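Long-range contacts in iota-carrageenase (Alteromonas sp., PDB 1H80), which hydrolyses the 1,4-beta linkages within iota-carrageenan, a sulfated galactan of red algal cell walls, with inversion of anomeric configuration: residues F11-T16 / V140-I145; M72-H77 / I107-S112; N185-G190 / L207-G212; A214-T219 / K244-V249. All blocks are in the same frame, centred on the assembly; numbering follows the deposited sequence.

Overall arrangement
Contact 1 lays the N-terminal loop 11-16 on a corner of a parallel beta-helix; contacts 2 to 4 join its neighbouring coils. Contacts 1 and 2 are partly buried, lie 20 and 22 Å from the centre of the chain, and touch each other, their centres about 8 Å apart. There asparagine amides and backbone atoms carry much of the chemistry, with Asn-142 of contact 1 bonding to Asn-110 of contact 2. Contacts 3 and 4 are buried, 9 and 6 Å from the centre, and also adjoin. Contact 3 relies on glycines and one glutamate, whereas contact 4 combines alkyl packing with a salt bridge within one segment. Centres of the two pairs are 25 to 28 Å apart.

Contact 1. Residues F11-T16 / V140-I145; sequences FYVAPT and VRNYKI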
loop_
_atom_site.group_PDB
_atom_site.type_symbol
_atom_site.label_atom_id
_atom_site.label_comp_id
_atom_site.label_asym_id
_atom_site.label_seq_id
_atom_site.Cartn_x
_atom_site.Cartn_y
_atom_site.Cartn_z
ATOM N N PHE A 11 19.469 4.237 4.125
ATOM C CA PHE A 11 18.347 4.612 3.275
ATOM C C PHE A 11 18.211 6.106 3.056
ATOM O O PHE A 11 18.019 6.567 1.934
ATOM C CB PHE A 11 17.042 4.103 3.892
ATOM C CG PHE A 11 17.036 2.632 4.161
ATOM C CD1 PHE A 11 16.721 1.730 3.151
ATOM C CD2 PHE A 11 17.356 2.147 5.423
ATOM C CE1 PHE A 11 16.725 0.362 3.392
ATOM C CE2 PHE A 11 17.364 0.776 5.676
ATOM C CZ PHE A 11 17.048 -0.119 4.658
ATOM N N TYR A 12 18.304 6.861 4.141
ATOM C CA TYR A 12 18.137 8.303 4.071
ATOM C C TYR A 12 19.235 9.048 4.807
ATOM O O TYR A 12 19.600 8.686 5.924
ATOM C CB TYR A 12 16.785 8.681 4.673
ATOM C CG TYR A 12 16.545 10.168 4.756
ATOM C CD1 TYR A 12 16.354 10.925 3.606
ATOM C CD2 TYR A 12 16.540 10.822 5.988
ATOM C CE1 TYR A 12 16.166 12.300 3.674
ATOM C CE2 TYR A 12 16.351 12.196 6.068
ATOM C CZ TYR A 12 16.167 12.929 4.908
ATOM O OH TYR A 12 15.987 14.289 4.978
ATOM N N VAL A 13 19.751 10.092 4.170
ATOM C CA VAL A 13 20.790 10.921 4.762
ATOM C C VAL A 13 20.239 12.335 4.845
ATOM O O VAL A 13 19.968 12.973 3.825
ATOM C CB VAL A 13 22.067 10.919 3.906
ATOM C CG1 VAL A 13 23.104 11.861 4.516
ATOM C CG2 VAL A 13 22.618 9.509 3.821
ATOM N N ALA A 14 20.061 12.811 6.071
ATOM C CA ALA A 14 19.527 14.144 6.301
ATOM C C ALA A 14 20.547 15.228 5.985
ATOM O O ALA A 14 21.753 14.987 6.000
ATOM C CB ALA A 14 19.078 14.272 7.751
ATOM N N PRO A 15 20.069 16.440 5.678
ATOM C CA PRO A 15 21.003 17.525 5.378
ATOM C C PRO A 15 21.690 17.948 6.672
ATOM O O PRO A 15 21.099 17.857 7.748
ATOM C CB PRO A 15 20.097 18.617 4.810
ATOM C CG PRO A 15 18.789 18.369 5.481
ATOM C CD PRO A 15 18.672 16.861 5.472
ATOM N N THR A 16 22.935 18.397 6.570
ATOM C CA THR A 16 23.673 18.826 7.751
ATOM C C THR A 16 23.805 20.342 7.789
ATOM O O THR A 16 24.277 20.910 8.770
ATOM C CB THR A 16 25.063 18.189 7.795
ATOM O OG1 THR A 16 25.742 18.437 6.560
ATOM C CG2 THR A 16 24.939 16.685 8.016
ATOM N N VAL A 140 12.453 10.138 -7.341
ATOM C CA VAL A 140 12.925 10.781 -6.126
ATOM C C VAL A 140 13.890 9.848 -5.407
ATOM O O VAL A 140 13.663 8.642 -5.338
ATOM C CB VAL A 140 11.735 11.154 -5.194
ATOM C CG1 VAL A 140 10.890 9.928 -4.889
ATOM C CG2 VAL A 140 12.254 11.772 -3.905
ATOM N N ARG A 141 14.985 10.413 -4.906
ATOM C CA ARG A 141 15.987 9.637 -4.182
ATOM C C ARG A 141 16.403 10.393 -2.942
ATOM O O ARG A 141 16.455 11.626 -2.948
ATOM C CB ARG A 141 17.217 9.385 -5.043
ATOM C CG ARG A 141 16.904 8.683 -6.335
ATOM C CD ARG A 141 18.165 8.344 -7.093
ATOM N NE ARG A 141 17.825 7.846 -8.418
ATOM C CZ ARG A 141 18.714 7.470 -9.327
ATOM N NH1 ARG A 141 20.013 7.527 -9.060
ATOM N NH2 ARG A 141 18.297 7.046 -10.510
ATOM N N ASN A 142 16.718 9.629 -1.900
ATOM C CA ASN A 142 17.123 10.135 -0.598
ATOM C C ASN A 142 15.981 10.938 -0.009
ATOM O O ASN A 142 16.005 12.172 0.034
ATOM C CB ASN A 142 18.383 10.993 -0.687
ATOM C CG ASN A 142 18.981 11.244 0.674
ATOM O OD1 ASN A 142 19.025 10.339 1.506
ATOM N ND2 ASN A 142 19.434 12.463 0.916
ATOM N N TYR A 143 14.969 10.217 0.448
ATOM C CA TYR A 143 13.800 10.869 0.996
ATOM C C TYR A 143 13.269 10.206 2.244
ATOM O O TYR A 143 13.581 9.057 2.545
ATOM C CB TYR A 143 12.690 10.920 -0.058
ATOM C CG TYR A 143 12.140 9.572 -0.473
ATOM C CD1 TYR A 143 12.759 8.813 -1.471
ATOM C CD2 TYR A 143 10.969 9.082 0.094
ATOM C CE1 TYR A 143 12.210 7.599 -1.897
ATOM C CE2 TYR A 143 10.415 7.877 -0.321
ATOM C CZ TYR A 143 11.034 7.145 -1.317
ATOM O OH TYR A 143 10.444 5.980 -1.746
ATOM N N LYS A 144 12.454 10.955 2.970
ATOM C CA LYS A 144 11.854 10.457 4.188
ATOM C C LYS A 144 10.468 11.058 4.326
ATOM O O LYS A 144 10.304 12.275 4.259
ATOM C CB LYS A 144 12.721 10.835 5.392
ATOM C CG LYS A 144 12.237 10.266 6.713
ATOM C CD LYS A 144 13.134 10.748 7.853
ATOM C CE LYS A 144 12.734 10.130 9.179
ATOM N NZ LYS A 144 13.562 10.687 10.288
ATOM N N ILE A 145 9.472 10.192 4.469
ATOM C CA ILE A 145 8.078 10.603 4.645
ATOM C C ILE A 145 7.702 9.943 5.967
ATOM O O ILE A 145 7.798 8.726 6.114
ATOM C CB ILE A 145 7.215 10.099 3.483
ATOM C CG1 ILE A 145 7.644 10.824 2.203
ATOM C CG2 ILE A 145 5.735 10.355 3.771
ATOM C CD1 ILE A 145 6.990 10.301 0.934
HETATM O O HOH W 1 20.526 8.127 0.618
#
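CG of Asn-142 stands anti to the backbone N (chi1 -167°), a setting that carries the amide out to Val-13, while the same anti setting in Tyr-12 (chi1 175°) lays its phenol ring against residues 142-144. The amide grips Val-13 through both of its polar atoms. Val-13 N donates to Asn-142 OD1 at 2.8 Å, in the carbonyl plane and on a lone pair. In return Asn-142 ND2 donates to Val-13 O at 3.0 Å, with the acceptor close to the amide plane. Two opposed bonds of this kind fix the rotation of the amide and pair it with the loop much as a backbone peptide would. OD1 has a second donor, a water 2.8 Å from Asn-142 OD1 that also donates to Phe-11 O. Replaced by an alanine, Asn-142 would probably leave Val-13 N and O without these mates and let the loop shift over the strands.

The Tyr-12 ring supplies the apolar part. Lys-144 CB sits 3.8 Å from its centroid and only 6° off the normal, a CH-pi contact over the face, and Lys-144 CD continues over the rim of the same face, 3.9 Å from Tyr-12 CD2. Tyr-12 CD1 also approaches Tyr-143 C to 3.4 Å.

Asn-142 occupies the corner between strands 132-141 and 143-151, and its ND2 bonds as well to Asn-110 OD1 at the adjoining corner. Across this parallel beta-helix the loop 11-16 is draped over several strands: Tyr-12 touches Ile-178 of strand 177-185, Ser-112 of strand 111-115 and His-77 of strand 76-80.

Contact 2. Residues M72-H77 / I107-S112; sequences MKSNVH and IVRNFS
Residues 74-77 run parallel to 108-112, with Asn-75 N donating to Arg-109 O at 3.0 Å and Ser-112 N to Val-76 O at 3.2 Å, and Asn-75 and Asn-110 both turn the chain with positive phi. Their side chains lie together, pointing the same way with amide planes 33° apart. Asn-110 ND2 donates to Asn-75 OD1 at 3.0 Å, tilted from the carbonyl plane, which builds a hydrogen-bonded row of asparagines at successive corners of the beta-helix. On one flank Ser-74 OG accepts from Arg-109 N at 2.9 Å. On the other, Ser-112 OG meets the edge of the His-77 ring in plane, its bond to His-77 ND1 measuring 2.7 Å. Met-72 points toward 107-112, bent at chi2 (-58°), which brings its sulfur obliquely to the Phe-111 ring in a Met-aromatic contact; SD lies 3.5 Å from Phe-111 CE1.

Further out, the row continues at Asn-142. Met-72 and Phe-111 both rest on Val-102 of strand 97-102, Met-72 reaches Ile-46 of helix 39-50, and Val-108 packs on Val-140 of strand 132-141.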
loop_
_atom_site.group_PDB
_atom_site.type_symbol
_atom_site.label_atom_id
_atom_site.label_comp_id
_atom_site.label_asym_id
_atom_site.label_seq_id
_atom_site.Cartn_x
_atom_site.Cartn_y
_atom_site.Cartn_z
ATOM N N MET A 72 6.567 18.506 -5.295
ATOM C CA MET A 72 7.712 18.624 -4.406
ATOM C C MET A 72 8.978 18.836 -5.221
ATOM O O MET A 72 9.036 18.492 -6.403
ATOM C CB MET A 72 7.824 17.373 -3.539
ATOM C CG MET A 72 6.635 17.198 -2.600
ATOM S SD MET A 72 6.428 18.617 -1.489
ATOM C CE MET A 72 4.775 18.343 -0.846
ATOM N N LYS A 73 9.991 19.416 -4.588
ATOM C CA LYS A 73 11.251 19.685 -5.259
ATOM C C LYS A 73 12.441 19.349 -4.377
ATOM O O LYS A 73 12.306 19.189 -3.164
ATOM C CB LYS A 73 11.314 21.153 -5.685
ATOM C CG LYS A 73 10.384 21.485 -6.843
ATOM C CD LYS A 73 10.576 22.915 -7.322
ATOM C CE LYS A 73 9.887 23.143 -8.657
ATOM N NZ LYS A 73 8.459 22.745 -8.615
ATOM N N SER A 74 13.607 19.257 -5.005
ATOM C CA SER A 74 14.840 18.915 -4.314
ATOM C C SER A 74 15.236 19.836 -3.175
ATOM O O SER A 74 15.020 21.048 -3.220
ATOM C CB SER A 74 16.000 18.863 -5.308
ATOM O OG SER A 74 15.775 17.885 -6.298
ATOM N N ASN A 75 15.833 19.223 -2.160
ATOM C CA ASN A 75 16.336 19.910 -0.987
ATOM C C ASN A 75 15.301 20.681 -0.189
ATOM O O ASN A 75 15.612 21.689 0.441
ATOM C CB ASN A 75 17.492 20.819 -1.401
ATOM C CG ASN A 75 18.617 20.040 -2.053
ATOM O OD1 ASN A 75 19.147 19.091 -1.469
ATOM N ND2 ASN A 75 18.983 20.428 -3.268
ATOM N N VAL A 76 14.069 20.190 -0.220
ATOM C CA VAL A 76 12.983 20.797 0.528
ATOM C C VAL A 76 12.632 19.829 1.644
ATOM O O VAL A 76 12.406 18.643 1.407
ATOM C CB VAL A 76 11.745 21.036 -0.356
ATOM C CG1 VAL A 76 10.600 21.560 0.488
ATOM C CG2 VAL A 76 12.087 22.039 -1.449
ATOM N N HIS A 77 12.603 20.341 2.865
ATOM C CA HIS A 77 12.309 19.525 4.026
ATOM C C HIS A 77 11.161 20.149 4.777
ATOM O O HIS A 77 11.300 21.194 5.410
ATOM C CB HIS A 77 13.576 19.418 4.867
ATOM C CG HIS A 77 14.700 18.772 4.126
ATOM N ND1 HIS A 77 14.849 17.406 4.051
ATOM C CD2 HIS A 77 15.642 19.298 3.306
ATOM C CE1 HIS A 77 15.828 17.115 3.214
ATOM N NE2 HIS A 77 16.325 18.246 2.748
ATOM N N ILE A 107 12.611 15.788 -11.304
ATOM C CA ILE A 107 13.588 14.974 -10.603
ATOM C C ILE A 107 13.772 15.564 -9.217
ATOM O O ILE A 107 14.088 16.744 -9.081
ATOM C CB ILE A 107 14.932 14.980 -11.354
ATOM C CG1 ILE A 107 14.710 14.488 -12.787
ATOM C CG2 ILE A 107 15.942 14.113 -10.625
ATOM C CD1 ILE A 107 15.933 14.595 -13.678
ATOM N N VAL A 108 13.567 14.746 -8.191
ATOM C CA VAL A 108 13.702 15.221 -6.820
ATOM C C VAL A 108 14.768 14.447 -6.064
ATOM O O VAL A 108 14.809 13.220 -6.106
ATOM C CB VAL A 108 12.372 15.089 -6.056
ATOM C CG1 VAL A 108 12.546 15.558 -4.614
ATOM C CG2 VAL A 108 11.291 15.900 -6.754
ATOM N N ARG A 109 15.632 15.180 -5.371
ATOM C CA ARG A 109 16.697 14.576 -4.585
ATOM C C ARG A 109 16.752 15.277 -3.235
ATOM O O ARG A 109 16.628 16.500 -3.168
ATOM C CB ARG A 109 18.042 14.740 -5.297
ATOM C CG ARG A 109 18.131 14.073 -6.672
ATOM C CD ARG A 109 18.093 12.553 -6.569
ATOM N NE ARG A 109 18.235 11.891 -7.869
ATOM C CZ ARG A 109 17.223 11.472 -8.626
ATOM N NH1 ARG A 109 15.967 11.638 -8.231
ATOM N NH2 ARG A 109 17.469 10.863 -9.783
ATOM N N ASN A 110 16.925 14.501 -2.171
ATOM C CA ASN A 110 17.024 15.040 -0.811
ATOM C C ASN A 110 15.739 15.745 -0.423
ATOM O O ASN A 110 15.652 16.975 -0.428
ATOM C CB ASN A 110 18.193 16.016 -0.716
ATOM C CG ASN A 110 19.444 15.475 -1.358
ATOM O OD1 ASN A 110 19.775 14.298 -1.210
ATOM N ND2 ASN A 110 20.155 16.335 -2.078
ATOM N N PHE A 111 14.747 14.952 -0.051
ATOM C CA PHE A 111 13.450 15.492 0.302
ATOM C C PHE A 111 12.883 14.828 1.543
ATOM O O PHE A 111 13.056 13.633 1.743
ATOM C CB PHE A 111 12.493 15.264 -0.873
ATOM C CG PHE A 111 11.058 15.510 -0.538
ATOM C CD1 PHE A 111 10.562 16.802 -0.474
ATOM C CD2 PHE A 111 10.213 14.448 -0.229
ATOM C CE1 PHE A 111 9.242 17.039 -0.106
ATOM C CE2 PHE A 111 8.890 14.674 0.142
ATOM C CZ PHE A 111 8.407 15.971 0.205
ATOM N N SER A 112 12.221 15.601 2.395
ATOM C CA SER A 112 11.591 15.000 3.559
ATOM C C SER A 112 10.295 15.730 3.889
ATOM O O SER A 112 10.143 16.921 3.608
ATOM C CB SER A 112 12.540 14.971 4.771
ATOM O OG SER A 112 12.780 16.259 5.305
HETATM O O HOH W 2 13.283 19.152 -7.919
#

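Contact 3. Residues N185-G190 / L207-G212; sequences NNALFG and LHSEGG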
loop_
_atom_site.group_PDB
_atom_site.type_symbol
_atom_site.label_atom_id
_atom_site.label_comp_id
_atom_site.label_asym_id
_atom_site.label_seq_id
_atom_site.Cartn_x
_atom_site.Cartn_y
_atom_site.Cartn_z
ATOM N N ASN A 185 -6.822 5.156 8.678
ATOM C CA ASN A 185 -8.104 4.675 9.174
ATOM C C ASN A 185 -9.118 4.578 8.049
ATOM O O ASN A 185 -9.120 5.387 7.122
ATOM C CB ASN A 185 -8.660 5.614 10.247
ATOM C CG ASN A 185 -7.792 5.667 11.481
ATOM O OD1 ASN A 185 -7.495 4.641 12.089
ATOM N ND2 ASN A 185 -7.382 6.869 11.865
ATOM N N ASN A 186 -9.968 3.564 8.143
ATOM C CA ASN A 186 -11.045 3.331 7.190
ATOM C C ASN A 186 -10.646 3.295 5.715
ATOM O O ASN A 186 -11.171 4.048 4.895
ATOM C CB ASN A 186 -12.144 4.378 7.418
ATOM C CG ASN A 186 -13.454 3.994 6.762
ATOM O OD1 ASN A 186 -13.757 2.811 6.612
ATOM N ND2 ASN A 186 -14.248 4.992 6.383
ATOM N N ALA A 187 -9.726 2.398 5.380
ATOM C CA ALA A 187 -9.278 2.241 4.001
ATOM C C ALA A 187 -10.209 1.288 3.254
ATOM O O ALA A 187 -10.840 0.418 3.862
ATOM C CB ALA A 187 -7.858 1.691 3.975
ATOM N N LEU A 188 -10.296 1.460 1.940
ATOM C CA LEU A 188 -11.118 0.592 1.105
ATOM C C LEU A 188 -10.351 -0.719 0.947
ATOM O O LEU A 188 -9.125 -0.714 0.823
ATOM C CB LEU A 188 -11.346 1.244 -0.259
ATOM C CG LEU A 188 -12.201 0.501 -1.285
ATOM C CD1 LEU A 188 -13.585 0.208 -0.720
ATOM C CD2 LEU A 188 -12.302 1.355 -2.539
ATOM N N PHE A 189 -11.066 -1.839 0.937
ATOM C CA PHE A 189 -10.426 -3.147 0.844
ATOM C C PHE A 189 -9.418 -3.333 -0.284
ATOM O O PHE A 189 -8.414 -4.020 -0.107
ATOM C CB PHE A 189 -11.484 -4.257 0.741
ATOM C CG PHE A 189 -12.262 -4.241 -0.544
ATOM C CD1 PHE A 189 -13.367 -3.406 -0.697
ATOM C CD2 PHE A 189 -11.886 -5.057 -1.607
ATOM C CE1 PHE A 189 -14.085 -3.387 -1.891
ATOM C CE2 PHE A 189 -12.601 -5.045 -2.808
ATOM C CZ PHE A 189 -13.702 -4.207 -2.948
ATOM N N GLY A 190 -9.685 -2.732 -1.436
ATOM C CA GLY A 190 -8.794 -2.891 -2.572
ATOM C C GLY A 190 -7.539 -2.050 -2.515
ATOM O O GLY A 190 -6.694 -2.128 -3.408
ATOM N N LEU A 207 3.982 1.037 10.128
ATOM C CA LEU A 207 2.866 1.393 9.263
ATOM C C LEU A 207 1.677 0.553 9.691
ATOM O O LEU A 207 1.820 -0.638 9.955
ATOM C CB LEU A 207 3.224 1.094 7.809
ATOM C CG LEU A 207 4.474 1.804 7.290
ATOM C CD1 LEU A 207 4.742 1.360 5.858
ATOM C CD2 LEU A 207 4.289 3.320 7.361
ATOM N N HIS A 208 0.507 1.174 9.770
ATOM C CA HIS A 208 -0.690 0.464 10.194
ATOM C C HIS A 208 -1.869 0.936 9.359
ATOM O O HIS A 208 -2.113 2.134 9.241
ATOM C CB HIS A 208 -0.938 0.750 11.677
ATOM C CG HIS A 208 -2.158 0.089 12.240
ATOM N ND1 HIS A 208 -2.562 0.271 13.544
ATOM C CD2 HIS A 208 -3.059 -0.757 11.683
ATOM C CE1 HIS A 208 -3.659 -0.430 13.768
ATOM N NE2 HIS A 208 -3.981 -1.063 12.655
ATOM N N SER A 209 -2.581 -0.008 8.757
ATOM C CA SER A 209 -3.747 0.339 7.964
ATOM C C SER A 209 -4.961 -0.411 8.479
ATOM O O SER A 209 -4.891 -1.610 8.739
ATOM C CB SER A 209 -3.531 -0.003 6.485
ATOM O OG SER A 209 -4.694 0.304 5.733
ATOM N N GLU A 210 -6.058 0.317 8.653
ATOM C CA GLU A 210 -7.316 -0.270 9.085
ATOM C C GLU A 210 -8.082 -0.434 7.781
ATOM O O GLU A 210 -8.518 0.551 7.185
ATOM C CB GLU A 210 -8.066 0.679 10.014
ATOM C CG GLU A 210 -9.444 0.167 10.401
ATOM C CD GLU A 210 -10.243 1.189 11.178
ATOM O OE1 GLU A 210 -10.540 2.269 10.619
ATOM O OE2 GLU A 210 -10.572 0.912 12.351
ATOM N N GLY A 211 -8.231 -1.676 7.334
ATOM C CA GLY A 211 -8.902 -1.936 6.075
ATOM C C GLY A 211 -7.845 -2.104 4.994
ATOM O O GLY A 211 -6.741 -1.562 5.111
ATOM N N GLY A 212 -8.164 -2.862 3.950
ATOM C CA GLY A 212 -7.212 -3.064 2.871
ATOM C C GLY A 212 -5.917 -3.729 3.307
ATOM O O GLY A 212 -5.919 -4.624 4.148
HETATM O O HOH W 3 -9.327 3.261 13.414
#
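Successive coils of the parallel beta-helix are joined here where their strands run out into loops: Asn-185, at the end of strand 177-185, and the loop to Phe-189 run alongside Glu-210 to Gly-212 at the end of strand 202-210. The two chains run in the same direction but out of step, the closest CA pairs being Asn-185 with Glu-210, Ala-187 with Gly-211 and Phe-189 with Gly-212. Glu-210 does most of the holding. Its carbonyl accepts from Ala-187 N at 2.9 Å, nearly straight (171°), and its side chain, with CG anti to the backbone N (chi1 175°), is extended alongside Asn-185 and Asn-186 so that OE1 takes Asn-186 N at 2.9 Å on its anti lone pair. A water bridges Asn-185 OD1 to Glu-210 OE2, the second bond being weak. Other amide partners lie outside: Asn-185 ND2 bonds to Asp-151, Asn-186 OD1 to Lys-154 and Arg-464.

At Gly-211 and Gly-212 there is no room for a CB: on Gly-211 it would lie 2.4 Å from Ala-187 O. Ala-187 CB points toward the other segment, 3.6 Å from Gly-211 O, which accepts from Ser-209 OG. Gly-212 CA sends its C-H to Phe-189 O at 3.4 Å.

Contact 4. Residues A214-T219 / K244-V249; sequences ALRMET and KGLAAV
Arg-216 meets the opposing segment at its far end, where NH2 comes 4.1 Å from Leu-246 CD1. From CB, which leaves the backbone on the side away from 244-249, CG runs anti to the backbone N (chi1 -174°), and the side chain packs on Gln-195 and Met-250. CD passes 3.5 Å from Glu-218 OE1. The chain then bends at chi3 (-72°), swinging the guanidinium back to Leu-246. NE is hydrogen-bonded elsewhere in the structure. NH1 donates to Glu-218 OE1 at 3.1 Å, close to the guanidinium plane, in a salt bridge within segment 214-219; NH2 donates to Tyr-191 O and, weakly, to Phe-189 O. A leucine here would probably leave Glu-218 OE1 without its salt-bridge mate and Tyr-191 O without this donor.

The segments belong to neighbouring coils of the parallel beta-helix, each turning a corner here: Ala-214 and Leu-215 in one, Ala-248 and Val-249 in the other. Leu-215 and Val-249 form a parallel bridge, and Leu-215 N donates to Ala-248 O at 2.9 Å with an N-H...O angle of 161°. The bond from Ala-214 N to Ala-247 O is weak at 3.4 Å, while Ala-214 CB lies against Ala-248 O at 3.3 Å.

Met-217, centre of an inverse gamma turn, curls its tip toward Val-249. Its CE presses on Val-249 CG1 at 3.4 Å, tighter than usual van der Waals contact, and Val-249 in turn touches Ile-240 of strand 231-243 and Val-263 of strand 261-269.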
loop_
_atom_site.group_PDB
_atom_site.type_symbol
_atom_site.label_atom_id
_atom_site.label_comp_id
_atom_site.label_asym_id
_atom_site.label_seq_id
_atom_site.Cartn_x
_atom_site.Cartn_y
_atom_site.Cartn_z
ATOM N N ALA A 214 -1.769 -2.889 4.470
ATOM C CA ALA A 214 -0.824 -1.857 4.890
ATOM C C ALA A 214 0.342 -1.707 3.917
ATOM O O ALA A 214 0.624 -0.609 3.435
ATOM C CB ALA A 214 -0.309 -2.161 6.291
ATOM N N LEU A 215 1.025 -2.812 3.643
ATOM C CA LEU A 215 2.154 -2.799 2.720
ATOM C C LEU A 215 1.809 -3.742 1.581
ATOM O O LEU A 215 2.036 -4.950 1.655
ATOM C CB LEU A 215 3.428 -3.256 3.427
ATOM C CG LEU A 215 4.688 -3.272 2.557
ATOM C CD1 LEU A 215 4.912 -1.901 1.904
ATOM C CD2 LEU A 215 5.875 -3.654 3.421
ATOM N N ARG A 216 1.252 -3.167 0.526
ATOM C CA ARG A 216 0.813 -3.921 -0.634
ATOM C C ARG A 216 1.874 -3.940 -1.724
ATOM O O ARG A 216 1.963 -3.023 -2.539
ATOM C CB ARG A 216 -0.479 -3.298 -1.160
ATOM C CG ARG A 216 -1.143 -4.053 -2.290
ATOM C CD ARG A 216 -2.282 -3.222 -2.856
ATOM N NE ARG A 216 -3.428 -3.145 -1.953
ATOM C CZ ARG A 216 -4.398 -4.055 -1.910
ATOM N NH1 ARG A 216 -4.355 -5.103 -2.720
ATOM N NH2 ARG A 216 -5.409 -3.920 -1.062
ATOM N N MET A 217 2.686 -4.989 -1.731
ATOM C CA MET A 217 3.729 -5.101 -2.733
ATOM C C MET A 217 3.152 -5.848 -3.918
ATOM O O MET A 217 3.533 -6.977 -4.228
ATOM C CB MET A 217 4.942 -5.798 -2.134
ATOM C CG MET A 217 5.590 -4.920 -1.066
ATOM S SD MET A 217 6.885 -5.697 -0.129
ATOM C CE MET A 217 5.893 -6.662 1.041
ATOM N N GLU A 218 2.199 -5.180 -4.557
ATOM C CA GLU A 218 1.501 -5.696 -5.723
ATOM C C GLU A 218 1.972 -4.839 -6.890
ATOM O O GLU A 218 1.442 -3.757 -7.153
ATOM C CB GLU A 218 -0.010 -5.576 -5.502
ATOM C CG GLU A 218 -0.869 -6.046 -6.659
ATOM C CD GLU A 218 -2.292 -6.363 -6.229
ATOM O OE1 GLU A 218 -2.834 -5.637 -5.367
ATOM O OE2 GLU A 218 -2.870 -7.337 -6.761
ATOM N N THR A 219 2.995 -5.338 -7.570
ATOM C CA THR A 219 3.622 -4.643 -8.686
ATOM C C THR A 219 2.893 -4.877 -10.004
ATOM O O THR A 219 3.334 -5.681 -10.823
ATOM C CB THR A 219 5.079 -5.107 -8.802
ATOM O OG1 THR A 219 5.116 -6.534 -8.943
ATOM C CG2 THR A 219 5.840 -4.742 -7.538
ATOM N N LYS A 244 -8.820 -5.063 10.813
ATOM C CA LYS A 244 -10.060 -5.117 10.044
ATOM C C LYS A 244 -9.821 -5.012 8.542
ATOM O O LYS A 244 -10.578 -4.355 7.826
ATOM C CB LYS A 244 -11.006 -4.002 10.497
ATOM C CG LYS A 244 -11.344 -4.060 11.976
ATOM C CD LYS A 244 -12.312 -2.948 12.355
ATOM C CE LYS A 244 -12.650 -2.995 13.836
ATOM N NZ LYS A 244 -13.597 -1.910 14.223
ATOM N N GLY A 245 -8.773 -5.671 8.062
ATOM C CA GLY A 245 -8.473 -5.614 6.644
ATOM C C GLY A 245 -8.142 -6.960 6.036
ATOM O O GLY A 245 -8.490 -8.009 6.578
ATOM N N LEU A 246 -7.462 -6.921 4.896
ATOM C CA LEU A 246 -7.069 -8.131 4.186
ATOM C C LEU A 246 -5.795 -8.732 4.759
ATOM O O LEU A 246 -5.750 -9.916 5.088
ATOM C CB LEU A 246 -6.855 -7.827 2.702
ATOM C CG LEU A 246 -8.070 -7.435 1.863
ATOM C CD1 LEU A 246 -7.611 -7.056 0.460
ATOM C CD2 LEU A 246 -9.053 -8.594 1.803
ATOM N N ALA A 247 -4.755 -7.910 4.866
ATOM C CA ALA A 247 -3.471 -8.364 5.379
ATOM C C ALA A 247 -2.584 -7.172 5.688
ATOM O O ALA A 247 -2.820 -6.071 5.198
ATOM C CB ALA A 247 -2.786 -9.249 4.351
ATOM N N ALA A 248 -1.564 -7.398 6.506
ATOM C CA ALA A 248 -0.630 -6.338 6.854
ATOM C C ALA A 248 0.388 -6.240 5.732
ATOM O O ALA A 248 0.739 -5.155 5.279
ATOM C CB ALA A 248 0.069 -6.667 8.164
ATOM N N VAL A 249 0.853 -7.398 5.285
ATOM C CA VAL A 249 1.844 -7.462 4.227
ATOM C C VAL A 249 1.379 -8.409 3.138
ATOM O O VAL A 249 0.947 -9.523 3.418
ATOM C CB VAL A 249 3.188 -7.964 4.774
ATOM C CG1 VAL A 249 4.191 -8.089 3.639
ATOM C CG2 VAL A 249 3.704 -7.008 5.841
#